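Side-chain contacts in virulence factor (Pectobacterium carotovorum, PDB 2W3Y), which acts as an S-palmitoylated virulence factor of a Drosophila pathogen, with a fold that was new when described, and binds lipid vesicles: residues A[11-14]-A[15-19]; A[81-84]-A[85-89]; A[54-57]-A[58-61]. One frame throughout, in Å; residues are numbered along the deposited sequence.

Contact 1: residues A[11-14]-A[15-19]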
ATOM      1  N   ASP A  11     -14.476   8.279 -13.814  1.00 42.15           N
ATOM      2  CA  ASP A  11     -14.872   7.301 -14.840  1.00 41.31           C
ATOM      3  C   ASP A  11     -14.298   7.623 -16.229  1.00 40.62           C
ATOM      4  O   ASP A  11     -13.756   6.735 -16.902  1.00 40.64           O
ATOM      5  CB  ASP A  11     -16.400   7.128 -14.893  1.00 41.80           C
ATOM      6  CG  ASP A  11     -16.864   6.252 -16.077  1.00 42.74           C
ATOM      7  OD1 ASP A  11     -16.353   5.122 -16.261  1.00 42.14           O
ATOM      8  OD2 ASP A  11     -17.747   6.708 -16.840  1.00 45.33           O
ATOM      9  N   LEU A  12     -14.390   8.886 -16.642  1.00 39.67           N
ATOM     10  CA  LEU A  12     -13.863   9.320 -17.940  1.00 38.75           C
ATOM     11  C   LEU A  12     -12.337   9.198 -18.027  1.00 37.57           C
ATOM     12  O   LEU A  12     -11.796   8.819 -19.067  1.00 37.06           O
ATOM     13  CB  LEU A  12     -14.286  10.764 -18.242  1.00 39.58           C
ATOM     14  CG  LEU A  12     -15.783  11.105 -18.254  1.00 40.81           C
ATOM     15  CD1 LEU A  12     -16.008  12.606 -18.437  1.00 41.98           C
ATOM     16  CD2 LEU A  12     -16.532  10.298 -19.314  1.00 42.20           C
ATOM     17  N   TYR A  13     -11.657   9.527 -16.927  1.00 36.59           N
ATOM     18  CA  TYR A  13     -10.198   9.424 -16.833  1.00 35.38           C
ATOM     19  C   TYR A  13      -9.743   7.983 -17.078  1.00 34.66           C
ATOM     20  O   TYR A  13      -8.829   7.719 -17.875  1.00 33.61           O
ATOM     21  CB  TYR A  13      -9.706   9.937 -15.463  1.00 35.44           C
ATOM     22  CG  TYR A  13      -8.202   9.849 -15.315  1.00 35.60           C
ATOM     23  CD1 TYR A  13      -7.371  10.832 -15.867  1.00 35.17           C
ATOM     24  CD2 TYR A  13      -7.607   8.768 -14.644  1.00 34.77           C
ATOM     25  CE1 TYR A  13      -5.983  10.747 -15.760  1.00 35.37           C
ATOM     26  CE2 TYR A  13      -6.227   8.680 -14.524  1.00 34.30           C
ATOM     27  CZ  TYR A  13      -5.424   9.672 -15.081  1.00 35.48           C
ATOM     28  OH  TYR A  13      -4.058   9.585 -14.965  1.00 36.53           O
ATOM     29  N   PHE A  14     -10.412   7.059 -16.399  1.00 34.13           N
ATOM     30  CA  PHE A  14     -10.118   5.636 -16.511  1.00 33.84           C
ATOM     31  C   PHE A  14     -10.580   5.034 -17.839  1.00 34.24           C
ATOM     32  O   PHE A  14      -9.885   4.181 -18.400  1.00 33.23           O
ATOM     33  CB  PHE A  14     -10.692   4.888 -15.302  1.00 33.85           C
ATOM     34  CG  PHE A  14      -9.795   4.940 -14.091  1.00 33.93           C
ATOM     35  CD1 PHE A  14      -9.678   6.109 -13.333  1.00 33.00           C
ATOM     36  CD2 PHE A  14      -9.042   3.822 -13.720  1.00 33.38           C
ATOM     37  CE1 PHE A  14      -8.813   6.173 -12.224  1.00 32.11           C
ATOM     38  CE2 PHE A  14      -8.197   3.867 -12.610  1.00 32.49           C
ATOM     39  CZ  PHE A  14      -8.079   5.042 -11.856  1.00 32.40           C
ATOM     40  N   GLN A  15     -11.725   5.501 -18.356  1.00 34.46           N
ATOM     41  CA  GLN A  15     -12.208   5.073 -19.680  1.00 35.21           C
ATOM     42  C   GLN A  15     -11.156   5.369 -20.747  1.00 35.35           C
ATOM     43  O   GLN A  15     -10.901   4.546 -21.625  1.00 35.86           O
ATOM     44  CB  GLN A  15     -13.573   5.721 -20.037  1.00 34.85           C
ATOM     45  CG  GLN A  15     -14.233   5.191 -21.332  1.00 35.28           C
ATOM     46  CD  GLN A  15     -15.114   3.932 -21.132  1.00 35.88           C
ATOM     47  OE1 GLN A  15     -16.171   3.995 -20.521  1.00 36.05           O
ATOM     48  NE2 GLN A  15     -14.679   2.811 -21.676  1.00 36.79           N
ATOM     49  N   ASN A  16     -10.524   6.534 -20.643  1.00 36.16           N
ATOM     50  CA  ASN A  16      -9.512   6.944 -21.606  1.00 36.95           C
ATOM     51  C   ASN A  16      -8.231   6.114 -21.515  1.00 37.34           C
ATOM     52  O   ASN A  16      -7.647   5.753 -22.545  1.00 37.53           O
ATOM     53  CB  ASN A  16      -9.196   8.432 -21.450  1.00 37.39           C
ATOM     54  CG  ASN A  16      -8.132   8.898 -22.415  1.00 39.07           C
ATOM     55  OD1 ASN A  16      -7.050   9.321 -22.001  1.00 41.49           O
ATOM     56  ND2 ASN A  16      -8.417   8.792 -23.715  1.00 40.75           N
ATOM     57  N   ILE A  17      -7.799   5.810 -20.290  1.00 37.31           N
ATOM     58  CA  ILE A  17      -6.613   4.979 -20.089  1.00 37.40           C
ATOM     59  C   ILE A  17      -6.768   3.625 -20.781  1.00 37.47           C
ATOM     60  O   ILE A  17      -5.873   3.189 -21.512  1.00 37.51           O
ATOM     61  CB  ILE A  17      -6.263   4.833 -18.578  1.00 37.47           C
ATOM     62  CG1 ILE A  17      -5.641   6.136 -18.061  1.00 37.84           C
ATOM     63  CG2 ILE A  17      -5.303   3.656 -18.326  1.00 36.94           C
ATOM     64  CD1 ILE A  17      -5.521   6.211 -16.546  1.00 37.63           C
ATOM     65  N   HIS A  18      -7.922   2.993 -20.597  1.00 37.56           N
ATOM     66  CA  HIS A  18      -8.105   1.613 -21.037  1.00 38.43           C
ATOM     67  C   HIS A  18      -8.582   1.422 -22.498  1.00 39.24           C
ATOM     68  O   HIS A  18      -8.660   0.296 -22.983  1.00 39.55           O
ATOM     69  CB  HIS A  18      -8.973   0.847 -20.021  1.00 38.14           C
ATOM     70  CG  HIS A  18      -8.248   0.507 -18.747  1.00 38.47           C
ATOM     71  ND1 HIS A  18      -8.661   0.949 -17.505  1.00 39.17           N
ATOM     72  CD2 HIS A  18      -7.131  -0.231 -18.527  1.00 36.43           C
ATOM     73  CE1 HIS A  18      -7.828   0.501 -16.579  1.00 35.91           C
ATOM     74  NE2 HIS A  18      -6.896  -0.221 -17.172  1.00 35.85           N
ATOM     75  N   GLY A  19      -8.851   2.518 -23.206  1.00 39.88           N
ATOM     76  CA  GLY A  19      -9.293   2.444 -24.608  1.00 40.37           C
ATOM     77  C   GLY A  19      -8.179   2.059 -25.568  1.00 41.09           C
ATOM     78  O   GLY A  19      -7.030   1.835 -25.153  1.00 41.26           O
TER
HETATM   79  O   HOH W   1     -17.767   6.168 -19.392  1.00 53.67           O
HETATM   80  O   HOH W   2      -6.927   9.225 -19.026  1.00 30.08           O
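Tyr13 and Ile17, one helical turn apart, make the apolar part of this contact: CE2 of the tyrosine ring lies 3.3 Å from Ile17 CD1, a tight approach. The two side chains cross obliquely. With Tyr13 CG anti to the backbone N (chi1 180°), the ring leans beside its own carbonyl, on the side from which Ile17 arrives.

That carbonyl is gripped twice. Tyr13 O accepts the N-H of Ile17 at 3.2 Å and also a proton from a water 2.7 Å away, which donates its other proton to Asn16 OD1 at 3.0 Å. The same water lies over one face of the Tyr13 ring, displaced toward the rim, while Phe14 CD1 sits at the ring edge in its plane.

A second water works at the polar side of the helix. It donates to Asp11 OD2 at 2.6 Å and to Gln15 OE1 at 2.9 Å, bridging side chains four residues apart. Gln15 reaches it by bending at chi2 (87°). Lys249 reinforces the pair, with a salt bridge to Asp11 OD1 and a hydrogen bond to Gln15 OE1, and Tyr250 OH also bonds Asp11 OD1; the lysine charge would be expected to favour an ionised Asp11. Beneath them runs regular helical bonding, of which Gln15 N to Asp11 O, 2.8 Å, is the shortest.

Further out, Phe14 faces inward, stacked edge-to-face with Phe246 and packed on Val97 and Leu101 of helix 91-105 and on Val73 and Ala77 of helix 57-81. The ring of His18 stacks with Phe30. Helix 9-18 thus lies against helices 57-81, 91-105 and 237-250.

Contact 2: residues A[81-84]-A[85-89]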
ATOM      1  N   LYS A  81      -1.123   2.725 -18.624  1.00 27.86           N
ATOM      2  CA  LYS A  81      -0.650   4.083 -18.929  1.00 28.04           C
ATOM      3  C   LYS A  81       0.855   4.173 -19.175  1.00 27.52           C
ATOM      4  O   LYS A  81       1.286   4.980 -19.996  1.00 27.08           O
ATOM      5  CB  LYS A  81      -1.088   5.070 -17.831  1.00 28.25           C
ATOM      6  CG  LYS A  81      -0.699   6.544 -18.039  1.00 29.75           C
ATOM      7  CD  LYS A  81      -1.386   7.435 -17.008  1.00 30.29           C
ATOM      8  CE  LYS A  81      -0.843   8.874 -17.023  1.00 33.18           C
ATOM      9  NZ  LYS A  81      -1.091   9.539 -18.334  1.00 35.20           N
ATOM     10  N   ALA A  82       1.652   3.369 -18.458  1.00 25.92           N
ATOM     11  CA  ALA A  82       3.113   3.416 -18.597  1.00 25.77           C
ATOM     12  C   ALA A  82       3.537   3.146 -20.046  1.00 25.32           C
ATOM     13  O   ALA A  82       3.113   2.159 -20.624  1.00 25.27           O
ATOM     14  CB  ALA A  82       3.791   2.397 -17.644  1.00 25.20           C
ATOM     15  N   PRO A  83       4.351   4.041 -20.640  1.00 25.79           N
ATOM     16  CA  PRO A  83       4.873   3.907 -22.029  1.00 26.46           C
ATOM     17  C   PRO A  83       5.910   2.791 -22.208  1.00 26.58           C
ATOM     18  O   PRO A  83       6.190   2.370 -23.338  1.00 27.03           O
ATOM     19  CB  PRO A  83       5.559   5.251 -22.286  1.00 26.65           C
ATOM     20  CG  PRO A  83       5.073   6.187 -21.174  1.00 27.70           C
ATOM     21  CD  PRO A  83       4.780   5.293 -19.999  1.00 25.99           C
ATOM     22  N   SER A  84       6.494   2.344 -21.103  1.00 25.89           N
ATOM     23  CA  SER A  84       7.551   1.343 -21.128  1.00 25.84           C
ATOM     24  C   SER A  84       7.532   0.600 -19.807  1.00 25.33           C
ATOM     25  O   SER A  84       6.955   1.078 -18.820  1.00 25.06           O
ATOM     26  CB  SER A  84       8.924   2.000 -21.311  1.00 26.18           C
ATOM     27  OG  SER A  84       9.224   2.824 -20.198  1.00 25.75           O
ATOM     28  N   ASN A  85       8.162  -0.567 -19.792  1.00 25.03           N
ATOM     29  CA  ASN A  85       8.215  -1.387 -18.580  1.00 24.67           C
ATOM     30  C   ASN A  85       8.817  -0.631 -17.404  1.00 24.14           C
ATOM     31  O   ASN A  85       8.276  -0.670 -16.304  1.00 22.93           O
ATOM     32  CB  ASN A  85       8.951  -2.707 -18.831  1.00 24.74           C
ATOM     33  CG  ASN A  85       8.737  -3.706 -17.704  1.00 26.25           C
ATOM     34  OD1 ASN A  85       7.647  -4.229 -17.530  1.00 27.57           O
ATOM     35  ND2 ASN A  85       9.766  -3.942 -16.930  1.00 28.12           N
ATOM     36  N   LYS A  86       9.915   0.082 -17.646  1.00 23.94           N
ATOM     37  CA  LYS A  86      10.569   0.867 -16.596  1.00 24.49           C
ATOM     38  C   LYS A  86       9.622   1.873 -15.915  1.00 24.03           C
ATOM     39  O   LYS A  86       9.651   2.060 -14.699  1.00 23.13           O
ATOM     40  CB  LYS A  86      11.789   1.595 -17.171  1.00 24.81           C
ATOM     41  CG  LYS A  86      12.974   0.705 -17.406  1.00 28.11           C
ATOM     42  CD  LYS A  86      14.171   1.502 -17.937  1.00 32.83           C
ATOM     43  CE  LYS A  86      15.230   0.571 -18.509  1.00 35.18           C
ATOM     44  NZ  LYS A  86      15.702  -0.374 -17.471  1.00 38.86           N
ATOM     45  N   GLU A  87       8.783   2.509 -16.730  1.00 23.81           N
ATOM     46  CA  GLU A  87       7.855   3.524 -16.271  1.00 23.88           C
ATOM     47  C   GLU A  87       6.670   2.990 -15.465  1.00 23.48           C
ATOM     48  O   GLU A  87       6.015   3.759 -14.744  1.00 23.23           O
ATOM     49  CB  GLU A  87       7.390   4.376 -17.456  1.00 24.73           C
ATOM     50  CG  GLU A  87       8.449   5.381 -17.905  1.00 27.42           C
ATOM     51  CD  GLU A  87       8.068   6.078 -19.208  1.00 34.73           C
ATOM     52  OE1 GLU A  87       7.492   7.192 -19.151  1.00 35.28           O
ATOM     53  OE2 GLU A  87       8.323   5.491 -20.287  1.00 37.43           O
ATOM     54  N   LYS A  88       6.404   1.684 -15.544  1.00 22.98           N
ATOM     55  CA  LYS A  88       5.451   1.053 -14.587  1.00 23.90           C
ATOM     56  C   LYS A  88       5.865   1.244 -13.110  1.00 22.98           C
ATOM     57  O   LYS A  88       5.025   1.204 -12.204  1.00 23.87           O
ATOM     58  CB  LYS A  88       5.276  -0.453 -14.860  1.00 23.17           C
ATOM     59  CG  LYS A  88       4.669  -0.791 -16.196  1.00 25.02           C
ATOM     60  CD  LYS A  88       4.721  -2.306 -16.431  1.00 25.01           C
ATOM     61  CE  LYS A  88       4.586  -2.663 -17.902  1.00 27.55           C
ATOM     62  NZ  LYS A  88       3.231  -2.448 -18.415  1.00 26.27           N
ATOM     63  N   TYR A  89       7.158   1.450 -12.877  1.00 22.34           N
ATOM     64  CA  TYR A  89       7.693   1.653 -11.531  1.00 21.94           C
ATOM     65  C   TYR A  89       8.089   3.119 -11.248  1.00 22.69           C
ATOM     66  O   TYR A  89       8.845   3.395 -10.326  1.00 22.89           O
ATOM     67  CB  TYR A  89       8.852   0.668 -11.272  1.00 20.94           C
ATOM     68  CG  TYR A  89       8.426  -0.765 -11.541  1.00 19.44           C
ATOM     69  CD1 TYR A  89       7.786  -1.516 -10.554  1.00 17.27           C
ATOM     70  CD2 TYR A  89       8.629  -1.346 -12.797  1.00 18.22           C
ATOM     71  CE1 TYR A  89       7.377  -2.826 -10.802  1.00 17.09           C
ATOM     72  CE2 TYR A  89       8.203  -2.654 -13.070  1.00 19.26           C
ATOM     73  CZ  TYR A  89       7.583  -3.387 -12.049  1.00 19.12           C
ATOM     74  OH  TYR A  89       7.140  -4.662 -12.310  1.00 19.76           O
TER
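Ser84 and Glu87 face each other across a tight turn, and their side chains are joined directly: Glu87 OE2 accepts from Ser84 OG at 2.8 Å through its anti lone pair. The hydroxyl is placed for this by a chi1 of 64°, which sets OG between the backbone N and the carbonyl carbon. Glu87 runs extended beyond CG; the Glu87 and Pro83 side chains cross at about a right angle, with Glu87 OE1 3.3 Å from Pro83 CG. Two weak backbone bonds also converge on Ser84 O, from Glu87 N at 3.1 Å and from Lys88 N at 3.4 Å.

Ala82, the first residue after helix 57-81 to leave helical geometry, packs on the backbone and side chain of Lys88. Its CB points at the following segment, 3.4 Å from Lys88 N and 3.6 Å from Lys88 CG. The amine of Lys88 bonds back to Asn79 OD1, while Asp39 receives both Asn85 ND2 and Lys86 NZ.

The turn links the end of helix 57-81 to helix 91-105, where Glu87 touches Ile93 and Lys88 O accepts from Trp94 NE1; Asn85 and Tyr89 rest on Ser37 of strand 36-37.

Contact 3: residues A[54-57]-A[58-61]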
ATOM      1  N   LYS A  54     -16.772  -6.548  18.102  1.00 32.87           N
ATOM      2  CA  LYS A  54     -17.862  -7.299  17.469  1.00 33.53           C
ATOM      3  C   LYS A  54     -18.681  -6.464  16.479  1.00 33.08           C
ATOM      4  O   LYS A  54     -18.957  -6.914  15.367  1.00 32.96           O
ATOM      5  CB  LYS A  54     -18.762  -7.956  18.531  1.00 33.49           C
ATOM      6  CG  LYS A  54     -18.070  -9.076  19.323  1.00 37.27           C
ATOM      7  CD  LYS A  54     -17.728  -8.708  20.802  1.00 40.69           C
ATOM      8  CE  LYS A  54     -16.381  -7.964  20.971  1.00 41.44           C
ATOM      9  NZ  LYS A  54     -16.566  -6.493  21.138  1.00 40.03           N
ATOM     10  N   HIS A  55     -19.021  -5.237  16.870  1.00 33.43           N
ATOM     11  CA  HIS A  55     -19.857  -4.355  16.044  1.00 33.73           C
ATOM     12  C   HIS A  55     -19.160  -3.684  14.841  1.00 34.26           C
ATOM     13  O   HIS A  55     -19.812  -2.964  14.071  1.00 34.64           O
ATOM     14  CB  HIS A  55     -20.542  -3.297  16.920  1.00 34.21           C
ATOM     15  CG  HIS A  55     -19.621  -2.225  17.424  1.00 34.49           C
ATOM     16  ND1 HIS A  55     -19.620  -0.944  16.912  1.00 35.81           N
ATOM     17  CD2 HIS A  55     -18.687  -2.236  18.404  1.00 35.06           C
ATOM     18  CE1 HIS A  55     -18.723  -0.215  17.549  1.00 34.05           C
ATOM     19  NE2 HIS A  55     -18.144  -0.975  18.460  1.00 35.41           N
ATOM     20  N   LEU A  56     -17.856  -3.918  14.664  1.00 34.03           N
ATOM     21  CA  LEU A  56     -17.140  -3.328  13.518  1.00 33.99           C
ATOM     22  C   LEU A  56     -16.563  -4.362  12.541  1.00 33.53           C
ATOM     23  O   LEU A  56     -16.142  -4.005  11.443  1.00 33.54           O
ATOM     24  CB  LEU A  56     -16.050  -2.339  13.992  1.00 33.55           C
ATOM     25  CG  LEU A  56     -16.513  -1.026  14.649  1.00 33.97           C
ATOM     26  CD1 LEU A  56     -15.355  -0.308  15.333  1.00 32.99           C
ATOM     27  CD2 LEU A  56     -17.216  -0.089  13.655  1.00 34.55           C
ATOM     28  N   GLN A  57     -16.562  -5.634  12.942  1.00 33.64           N
ATOM     29  CA  GLN A  57     -15.963  -6.735  12.159  1.00 33.36           C
ATOM     30  C   GLN A  57     -16.487  -6.889  10.724  1.00 32.87           C
ATOM     31  O   GLN A  57     -15.699  -7.095   9.792  1.00 31.53           O
ATOM     32  CB  GLN A  57     -16.039  -8.060  12.931  1.00 33.75           C
ATOM     33  CG  GLN A  57     -15.250  -8.014  14.235  1.00 36.42           C
ATOM     34  CD  GLN A  57     -15.069  -9.363  14.894  1.00 39.99           C
ATOM     35  OE1 GLN A  57     -14.768 -10.363  14.234  1.00 42.81           O
ATOM     36  NE2 GLN A  57     -15.234  -9.397  16.210  1.00 41.46           N
ATOM     37  N   LYS A  58     -17.804  -6.767  10.550  1.00 32.36           N
ATOM     38  CA  LYS A  58     -18.418  -6.802   9.218  1.00 32.83           C
ATOM     39  C   LYS A  58     -17.920  -5.663   8.321  1.00 32.24           C
ATOM     40  O   LYS A  58     -17.554  -5.898   7.171  1.00 31.92           O
ATOM     41  CB  LYS A  58     -19.953  -6.750   9.340  1.00 33.14           C
ATOM     42  CG  LYS A  58     -20.727  -6.623   8.030  1.00 34.23           C
ATOM     43  CD  LYS A  58     -22.220  -6.386   8.317  1.00 34.89           C
ATOM     44  CE  LYS A  58     -23.059  -6.463   7.056  1.00 37.90           C
ATOM     45  NZ  LYS A  58     -24.517  -6.314   7.353  1.00 40.91           N
ATOM     46  N   GLN A  59     -17.940  -4.441   8.856  1.00 31.52           N
ATOM     47  CA  GLN A  59     -17.447  -3.235   8.178  1.00 31.68           C
ATOM     48  C   GLN A  59     -15.959  -3.356   7.787  1.00 29.86           C
ATOM     49  O   GLN A  59     -15.561  -2.964   6.699  1.00 29.33           O
ATOM     50  CB  GLN A  59     -17.692  -2.025   9.089  1.00 31.70           C
ATOM     51  CG  GLN A  59     -17.259  -0.665   8.550  1.00 34.28           C
ATOM     52  CD  GLN A  59     -17.804   0.487   9.391  1.00 34.26           C
ATOM     53  OE1 GLN A  59     -18.932   0.426   9.904  1.00 38.89           O
ATOM     54  NE2 GLN A  59     -17.017   1.539   9.530  1.00 36.21           N
ATOM     55  N   VAL A  60     -15.157  -3.930   8.676  1.00 29.23           N
ATOM     56  CA  VAL A  60     -13.727  -4.102   8.441  1.00 29.00           C
ATOM     57  C   VAL A  60     -13.449  -5.117   7.322  1.00 28.80           C
ATOM     58  O   VAL A  60     -12.615  -4.871   6.438  1.00 28.01           O
ATOM     59  CB  VAL A  60     -12.979  -4.458   9.753  1.00 28.87           C
ATOM     60  CG1 VAL A  60     -11.543  -4.877   9.471  1.00 28.24           C
ATOM     61  CG2 VAL A  60     -13.013  -3.274  10.713  1.00 29.57           C
ATOM     62  N   LYS A  61     -14.160  -6.247   7.351  1.00 28.44           N
ATOM     63  CA  LYS A  61     -14.030  -7.269   6.305  1.00 28.74           C
ATOM     64  C   LYS A  61     -14.421  -6.737   4.928  1.00 27.57           C
ATOM     65  O   LYS A  61     -13.743  -7.017   3.945  1.00 27.51           O
ATOM     66  CB  LYS A  61     -14.790  -8.563   6.675  1.00 29.09           C
ATOM     67  CG  LYS A  61     -14.063  -9.423   7.743  1.00 29.45           C
ATOM     68  CD  LYS A  61     -14.992 -10.497   8.346  1.00 30.29           C
ATOM     69  CE  LYS A  61     -14.376 -11.136   9.602  1.00 31.76           C
ATOM     70  NZ  LYS A  61     -13.387 -12.198   9.222  1.00 34.04           N
TER
HETATM   71  O   HOH W   3     -19.952  -6.533  12.649  1.00 35.00           O
HETATM   72  O   HOH W   4     -19.770  -3.705  11.051  1.00 29.24           O
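The side chains of Gln59, with its flat carboxamide, and Leu56 lie side by side and point the same way, a loose contact with Gln59 OE1 4.2 Å from Leu56 CD2. Another flat group, the ring of His55, has Leu56 CG over one face, displaced toward the rim. Leu56 therefore has an imidazole face on one flank and an amide oxygen near its end. CG anti to the backbone N (chi1 -179°) and a chain that stays extended beyond CG bring Gln59 alongside.

In the backbone, Leu56 O collects several contacts. It accepts Val60 N at 2.9 Å, and the C=O...N angle of 165° puts the donor nearly in line with the carbonyl. Val60 CG2 packs against the same oxygen at 3.3 Å, and Gln59 CB comes within 3.4 Å of it. One residue on, Lys61 N bonds to Gln57 O at 3.0 Å, with an N-H...O angle of 164°, and Lys61 CG lies 3.5 Å from that oxygen before the chain carries its amine onward.

At the two preceding carbonyls a water stands between the partners. One molecule donates to Lys54 O and accepts Lys58 N, at 3.0 Å from the latter; a second does the same between His55 O and Gln59 N. Water thus links these two amides to the preceding carbonyls.

Leu56 touches Val185, and Gln59 and Val60 touch Tyr187, all on strand 185-198, while Gln59 also meets Ile230 and Phe234 of helix 230-235. This is the N-terminal turn of helix 57-81, with water bridging two of its amide N-H groups to carbonyls of the preceding loop, where the chain after strand 40-49 passes into the helix against the mixed sheet.

In the fold
Along the chain the order is contact 1, contact 3, contact 2. Contacts 3 and 2 mark the start and the end of helix 57-81, which explains why their centres are about 38 Å apart and on opposite sides of the chain's centre. Contact 1, on helix 9-18, is about 17 Å from contact 2 between centres and touches it: Tyr13 OH packs 3.9 Å from Lys81 CE. Contact 3 is about 33 Å from contact 1 between centres, with no touch. All three are surface contacts. Helix 57-81 is thus the common element, receiving the N-terminal helix near its end and meeting strand 185-198 of the mixed sheet at its beginning.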